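PDB 4IAJ: conserved domain protein from Streptococcus pneumoniae, which is of unknown function but folds as a small alpha+beta domain of the DUF4649 family built on an antiparallel sheet, present in eight copies in the crystallographic assembly. Local coordinates for residues E8-D13 and E18-F23; L56-T61 and F66-K71. All blocks are in the same frame, centred on the assembly; numbering follows the deposited sequence.

Interaction 1 of 2, residues E8-D13 and E18-F23; sequences EITYID and ERTVTF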
loop_
_atom_site.group_PDB
_atom_site.type_symbol
_atom_site.label_atom_id
_atom_site.label_comp_id
_atom_site.label_asym_id
_atom_site.label_seq_id
_atom_site.Cartn_x
_atom_site.Cartn_y
_atom_site.Cartn_z
ATOM N N GLU B 8 -8.722 21.447 -14.008
ATOM C CA GLU B 8 -8.387 21.937 -12.684
ATOM C C GLU B 8 -9.247 21.186 -11.693
ATOM O O GLU B 8 -10.438 21.012 -11.916
ATOM C CB GLU B 8 -8.630 23.432 -12.560
ATOM C CG GLU B 8 -7.756 24.247 -13.500
ATOM C CD GLU B 8 -7.532 25.689 -13.047
ATOM O OE1 GLU B 8 -7.988 26.068 -11.939
ATOM O OE2 GLU B 8 -6.880 26.441 -13.809
ATOM N N ILE B 9 -8.634 20.699 -10.626
ATOM C CA ILE B 9 -9.352 19.921 -9.629
ATOM C C ILE B 9 -9.052 20.488 -8.247
ATOM O O ILE B 9 -7.892 20.650 -7.882
ATOM C CB ILE B 9 -8.953 18.442 -9.644
ATOM C CG1 ILE B 9 -9.125 17.826 -11.042
ATOM C CG2 ILE B 9 -9.770 17.672 -8.621
ATOM C CD1 ILE B 9 -8.465 16.462 -11.183
ATOM N N THR B 10 -10.094 20.793 -7.480
ATOM C CA THR B 10 -9.895 21.257 -6.122
ATOM C C THR B 10 -10.531 20.236 -5.185
ATOM O O THR B 10 -11.648 19.787 -5.400
ATOM C CB THR B 10 -10.470 22.659 -5.892
ATOM O OG1 THR B 10 -9.781 23.614 -6.713
ATOM C CG2 THR B 10 -10.291 23.066 -4.454
ATOM N N TYR B 11 -9.783 19.836 -4.171
ATOM C CA TYR B 11 -10.253 18.833 -3.226
ATOM C C TYR B 11 -9.877 19.249 -1.822
ATOM O O TYR B 11 -9.094 20.187 -1.625
ATOM C CB TYR B 11 -9.700 17.454 -3.584
ATOM C CG TYR B 11 -8.211 17.374 -3.608
ATOM C CD1 TYR B 11 -7.481 17.203 -2.444
ATOM C CD2 TYR B 11 -7.530 17.468 -4.800
ATOM C CE1 TYR B 11 -6.091 17.133 -2.477
ATOM C CE2 TYR B 11 -6.161 17.393 -4.845
ATOM C CZ TYR B 11 -5.444 17.241 -3.692
ATOM O OH TYR B 11 -4.077 17.181 -3.787
ATOM N N ILE B 12 -10.477 18.576 -0.849
ATOM C CA ILE B 12 -10.265 18.883 0.567
ATOM C C ILE B 12 -9.492 17.750 1.168
ATOM O O ILE B 12 -9.954 16.615 1.114
ATOM C CB ILE B 12 -11.581 19.007 1.361
ATOM C CG1 ILE B 12 -12.605 19.863 0.600
ATOM C CG2 ILE B 12 -11.307 19.569 2.754
ATOM C CD1 ILE B 12 -12.175 21.286 0.351
ATOM N N ASP B 13 -8.333 18.043 1.754
ATOM C CA ASP B 13 -7.485 16.990 2.307
ATOM C C ASP B 13 -7.851 16.734 3.766
ATOM O O ASP B 13 -8.809 17.332 4.288
ATOM C CB ASP B 13 -5.982 17.319 2.106
ATOM C CG ASP B 13 -5.490 18.472 2.938
ATOM O OD1 ASP B 13 -6.136 18.883 3.936
ATOM O OD2 ASP B 13 -4.413 18.995 2.571
ATOM N N GLU B 18 -8.204 23.206 1.333
ATOM C CA GLU B 18 -8.411 23.063 -0.098
ATOM C C GLU B 18 -7.067 22.980 -0.810
ATOM O O GLU B 18 -6.173 23.768 -0.550
ATOM C CB GLU B 18 -9.214 24.224 -0.679
ATOM C CG GLU B 18 -10.708 24.179 -0.397
ATOM C CD GLU B 18 -11.407 25.493 -0.724
ATOM O OE1 GLU B 18 -10.956 26.192 -1.659
ATOM O OE2 GLU B 18 -12.406 25.824 -0.046
ATOM N N ARG B 19 -6.950 22.004 -1.693
ATOM C CA ARG B 19 -5.798 21.843 -2.572
ATOM C C ARG B 19 -6.262 21.894 -3.998
ATOM O O ARG B 19 -7.280 21.298 -4.318
ATOM C CB ARG B 19 -5.139 20.492 -2.344
ATOM C CG ARG B 19 -4.587 20.279 -0.949
ATOM C CD ARG B 19 -3.727 21.439 -0.508
ATOM N NE ARG B 19 -3.332 21.289 0.885
ATOM C CZ ARG B 19 -2.999 22.280 1.705
ATOM N NH1 ARG B 19 -3.048 23.571 1.312
ATOM N NH2 ARG B 19 -2.646 21.967 2.951
ATOM N N THR B 20 -5.511 22.571 -4.861
ATOM C CA THR B 20 -5.857 22.630 -6.275
ATOM C C THR B 20 -4.703 22.063 -7.102
ATOM O O THR B 20 -3.560 22.443 -6.890
ATOM C CB THR B 20 -6.188 24.066 -6.710
ATOM O OG1 THR B 20 -7.317 24.535 -5.961
ATOM C CG2 THR B 20 -6.534 24.121 -8.193
ATOM N N VAL B 21 -5.017 21.134 -8.004
ATOM C CA VAL B 21 -4.051 20.638 -8.990
ATOM C C VAL B 21 -4.597 20.941 -10.371
ATOM O O VAL B 21 -5.807 21.008 -10.553
ATOM C CB VAL B 21 -3.737 19.135 -8.853
ATOM C CG1 VAL B 21 -3.006 18.879 -7.546
ATOM C CG2 VAL B 21 -4.992 18.269 -8.926
ATOM N N THR B 22 -3.693 21.141 -11.329
ATOM C CA THR B 22 -4.075 21.489 -12.687
ATOM C C THR B 22 -3.346 20.603 -13.691
ATOM O O THR B 22 -2.231 20.126 -13.435
ATOM C CB THR B 22 -3.768 22.970 -13.023
ATOM O OG1 THR B 22 -2.358 23.195 -12.997
ATOM C CG2 THR B 22 -4.417 23.906 -12.027
ATOM N N PHE B 23 -3.991 20.389 -14.831
ATOM C CA PHE B 23 -3.395 19.653 -15.922
ATOM C C PHE B 23 -3.586 20.483 -17.170
ATOM O O PHE B 23 -4.687 20.970 -17.437
ATOM C CB PHE B 23 -4.002 18.241 -16.011
ATOM C CG PHE B 23 -3.829 17.450 -14.739
ATOM C CD1 PHE B 23 -2.680 16.700 -14.520
ATOM C CD2 PHE B 23 -4.786 17.513 -13.734
ATOM C CE1 PHE B 23 -2.512 16.004 -13.344
ATOM C CE2 PHE B 23 -4.618 16.821 -12.546
ATOM C CZ PHE B 23 -3.488 16.063 -12.351
HETATM O O HOH W 1 -1.748 19.089 3.051
#
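Tyr11 and Arg19 face each other as a hydrogen-bonded pair of an antiparallel beta hairpin, and the arginine's aliphatic base lies over one face of the tyrosine ring. Arg19 CB sits 3.8 Å from the centroid of the Tyr11 ring, a CH-pi contact displaced toward the rim. Tyr11 reaches this place because its CG stands between the backbone N and the carbonyl carbon (chi1 59°), which leans the ring across the neighbouring strand. Val21 CG2 approaches the same ring at its edge. Beyond CG the arginine chain bends at chi2 (-50°) and brings NE to Asp13 OD2, a salt bridge of 3.0 Å. The bond is bent, and NE meets OD2 from above the carboxylate plane, the two flat groups being turned 70° apart. A water bridges Asp13 OD2 and Arg19 NH2, while NH2 also bonds to the carbonyl of His59 of a second subunit. Asp13 OD1 is held by Ser15 OG and Asn17 N, so the carboxylate ties the turn to the strand.

The other face of the hairpin is more polar. Thr10 OG1 and Thr20 OG1 share a hydrogen bond of 2.7 Å across a non-hydrogen-bonded pair, flanked by Glu8 alongside Thr22 and by Ile12 alongside Glu18. Backbone bonds such as Ile9 N to Val21 O, 2.8 Å, join the strands between these pairs.

Ile9 CD1 touches Phe23 CE2 at 4.1 Å on the face shared with Tyr11, and Phe29 of helix 26-35 packs against both residues. Strand 18-23 is outermost within the chain, whereas strand 7-12 also pairs with strand 46-51, and Tyr62 meets the Tyr11 ring.

Interaction 2 of 2, residues L56-T61 and F66-K71; sequences LDYHGT and FFYLMK. With EDO (1,2-ethanediol), chain P.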
loop_
_atom_site.group_PDB
_atom_site.type_symbol
_atom_site.label_atom_id
_atom_site.label_comp_id
_atom_site.label_asym_id
_atom_site.label_seq_id
_atom_site.Cartn_x
_atom_site.Cartn_y
_atom_site.Cartn_z
ATOM N N LEU B 56 -17.811 21.234 -13.978
ATOM C CA LEU B 56 -18.683 20.079 -14.145
ATOM C C LEU B 56 -19.304 19.819 -12.789
ATOM O O LEU B 56 -18.669 20.018 -11.755
ATOM C CB LEU B 56 -17.922 18.861 -14.666
ATOM C CG LEU B 56 -17.093 19.078 -15.934
ATOM C CD1 LEU B 56 -16.259 17.838 -16.232
ATOM C CD2 LEU B 56 -17.991 19.433 -17.106
ATOM N N ASP B 57 -20.552 19.390 -12.796
ATOM C CA ASP B 57 -21.288 19.179 -11.573
ATOM C C ASP B 57 -20.960 17.779 -11.052
ATOM O O ASP B 57 -21.758 16.858 -11.158
ATOM C CB ASP B 57 -22.793 19.384 -11.829
ATOM C CG ASP B 57 -23.616 19.372 -10.546
ATOM O OD1 ASP B 57 -23.074 19.764 -9.493
ATOM O OD2 ASP B 57 -24.793 18.946 -10.585
ATOM N N TYR B 58 -19.771 17.642 -10.462
ATOM C CA TYR B 58 -19.232 16.334 -10.062
ATOM C C TYR B 58 -19.302 16.130 -8.554
ATOM O O TYR B 58 -18.982 17.017 -7.767
ATOM C CB TYR B 58 -17.790 16.170 -10.567
ATOM C CG TYR B 58 -17.112 14.915 -10.085
ATOM C CD1 TYR B 58 -17.355 13.702 -10.689
ATOM C CD2 TYR B 58 -16.216 14.947 -9.028
ATOM C CE1 TYR B 58 -16.744 12.545 -10.241
ATOM C CE2 TYR B 58 -15.595 13.799 -8.578
ATOM C CZ TYR B 58 -15.856 12.602 -9.189
ATOM O OH TYR B 58 -15.238 11.463 -8.748
ATOM N N HIS B 59 -19.747 14.951 -8.159
ATOM C CA HIS B 59 -19.869 14.614 -6.763
ATOM C C HIS B 59 -19.185 13.265 -6.608
ATOM O O HIS B 59 -19.658 12.235 -7.116
ATOM C CB HIS B 59 -21.339 14.556 -6.339
ATOM C CG HIS B 59 -22.171 15.675 -6.894
ATOM N ND1 HIS B 59 -22.123 16.959 -6.397
ATOM C CD2 HIS B 59 -23.051 15.704 -7.921
ATOM C CE1 HIS B 59 -22.945 17.730 -7.085
ATOM N NE2 HIS B 59 -23.525 16.992 -8.013
ATOM N N GLY B 60 -18.046 13.271 -5.935
ATOM C CA GLY B 60 -17.299 12.052 -5.759
ATOM C C GLY B 60 -15.891 12.362 -5.325
ATOM O O GLY B 60 -15.556 13.526 -5.024
ATOM N N THR B 61 -15.096 11.298 -5.268
ATOM C CA THR B 61 -13.711 11.360 -4.845
ATOM C C THR B 61 -12.817 11.721 -6.006
ATOM O O THR B 61 -13.203 11.601 -7.182
ATOM C CB THR B 61 -13.210 10.006 -4.315
ATOM O OG1 THR B 61 -13.365 9.018 -5.341
ATOM C CG2 THR B 61 -13.979 9.575 -3.099
ATOM N N PHE B 66 -11.211 10.002 -13.067
ATOM C CA PHE B 66 -10.766 9.374 -14.311
ATOM C C PHE B 66 -11.893 8.597 -14.996
ATOM O O PHE B 66 -12.125 8.752 -16.184
ATOM C CB PHE B 66 -9.554 8.462 -14.036
ATOM C CG PHE B 66 -8.979 7.818 -15.262
ATOM C CD1 PHE B 66 -8.064 8.492 -16.051
ATOM C CD2 PHE B 66 -9.332 6.529 -15.616
ATOM C CE1 PHE B 66 -7.525 7.904 -17.185
ATOM C CE2 PHE B 66 -8.796 5.936 -16.745
ATOM C CZ PHE B 66 -7.890 6.624 -17.532
ATOM N N PHE B 67 -12.606 7.774 -14.241
ATOM C CA PHE B 67 -13.680 6.966 -14.817
ATOM C C PHE B 67 -14.896 7.808 -15.186
ATOM O O PHE B 67 -15.485 7.607 -16.241
ATOM C CB PHE B 67 -14.049 5.847 -13.846
ATOM C CG PHE B 67 -12.905 4.915 -13.588
ATOM C CD1 PHE B 67 -12.556 3.960 -14.531
ATOM C CD2 PHE B 67 -12.109 5.059 -12.451
ATOM C CE1 PHE B 67 -11.481 3.113 -14.321
ATOM C CE2 PHE B 67 -11.022 4.215 -12.237
ATOM C CZ PHE B 67 -10.707 3.246 -13.181
ATOM N N TYR B 68 -15.269 8.742 -14.314
ATOM C CA TYR B 68 -16.343 9.698 -14.610
ATOM C C TYR B 68 -16.145 10.390 -15.954
ATOM O O TYR B 68 -17.046 10.385 -16.788
ATOM C CB TYR B 68 -16.449 10.740 -13.490
ATOM C CG TYR B 68 -17.394 11.906 -13.762
ATOM C CD1 TYR B 68 -18.775 11.800 -13.535
ATOM C CD2 TYR B 68 -16.892 13.123 -14.202
ATOM C CE1 TYR B 68 -19.622 12.882 -13.761
ATOM C CE2 TYR B 68 -17.722 14.204 -14.424
ATOM C CZ TYR B 68 -19.078 14.087 -14.210
ATOM O OH TYR B 68 -19.857 15.190 -14.452
ATOM N N LEU B 69 -14.976 10.994 -16.154
ATOM C CA LEU B 69 -14.699 11.746 -17.373
ATOM C C LEU B 69 -14.764 10.859 -18.604
ATOM O O LEU B 69 -15.264 11.277 -19.639
ATOM C CB LEU B 69 -13.331 12.435 -17.300
ATOM C CG LEU B 69 -13.248 13.650 -16.381
ATOM C CD1 LEU B 69 -11.850 14.257 -16.407
ATOM C CD2 LEU B 69 -14.287 14.701 -16.759
HETATM N N MSE B 70 -14.281 9.629 -18.473
HETATM C CA MSE B 70 -14.231 8.697 -19.593
HETATM C C MSE B 70 -15.595 8.323 -20.088
HETATM O O MSE B 70 -15.744 7.960 -21.242
HETATM C CB MSE B 70 -13.575 7.391 -19.170
HETATM C CG MSE B 70 -12.247 7.199 -19.865
HETATM SE SE MSE B 70 -11.518 5.482 -19.251
HETATM C CE MSE B 70 -12.997 4.536 -18.373
ATOM N N LYS B 71 -16.592 8.377 -19.209
ATOM C CA LYS B 71 -17.963 7.980 -19.534
ATOM C C LYS B 71 -18.821 9.162 -19.978
ATOM O O LYS B 71 -19.867 8.983 -20.585
ATOM C CB LYS B 71 -18.622 7.313 -18.324
ATOM C CG LYS B 71 -18.020 5.982 -17.922
ATOM C CD LYS B 71 -18.926 5.266 -16.935
ATOM C CE LYS B 71 -18.149 4.278 -16.084
ATOM N NZ LYS B 71 -19.044 3.197 -15.598
HETATM C C1 EDO P . -11.005 6.035 -4.117
HETATM O O1 EDO P . -11.988 6.676 -4.940
HETATM C C2 EDO P . -9.967 5.253 -4.923
HETATM O O2 EDO P . -9.994 5.554 -6.328
#
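Leu56 opens a segment that packs against helix 65-71 through a leucine pair and an edge-to-face tyrosine pair. Leu56 CD1 meets Leu69 CD2 at 3.7 Å, the two side chains crossing at about a right angle, and the same methyl lies at the edge of the Tyr68 ring. Asp57 then centres an inverse gamma turn, closed by a weak bond from Tyr58 N to Leu56 O, with its own side chain directed away from the helix.

Tyr58 turns back inward. With chi1 near 180° in both (174° for Tyr58, 172° for Tyr68), each ring is swung away from its own backbone N and the two rings run past one another head to tail. The edge of Tyr58 is presented to the face of Tyr68, with centroids 4.8 Å apart and planes at 63°; Tyr58 CD1 sits over the centre of the Tyr68 ring, 3.6 Å from CG of Tyr68. Val46 and Leu49 of strand 46-51 also touch Tyr58.

Thr61 OG1 bonds to Asp64 N and to a bound ethanediol, probably from the crystallisation liquor. Tyr58 OH donates to Thr61 O, in the carbonyl plane, at 2.6 Å.

The hairpin of interaction 1 is complete before the chain reaches the loop and helix of interaction 2, and the two lie on opposite sides of the chain's centre. Their centres are 14 Å apart and their nearest atoms about 7 Å, with no direct touch. Strand 46-51 lies between them in the antiparallel sheet: it pairs with strand 7-12 of the hairpin and with strand 54-56, which leads into the loop of interaction 2. Helix 26-35 also serves both, since Phe29 packs on Ile9 and Phe23 and also on Phe66. Between subunits, the hairpin of one copy meets the 56-61 loop of another, linking the two regions in the assembly.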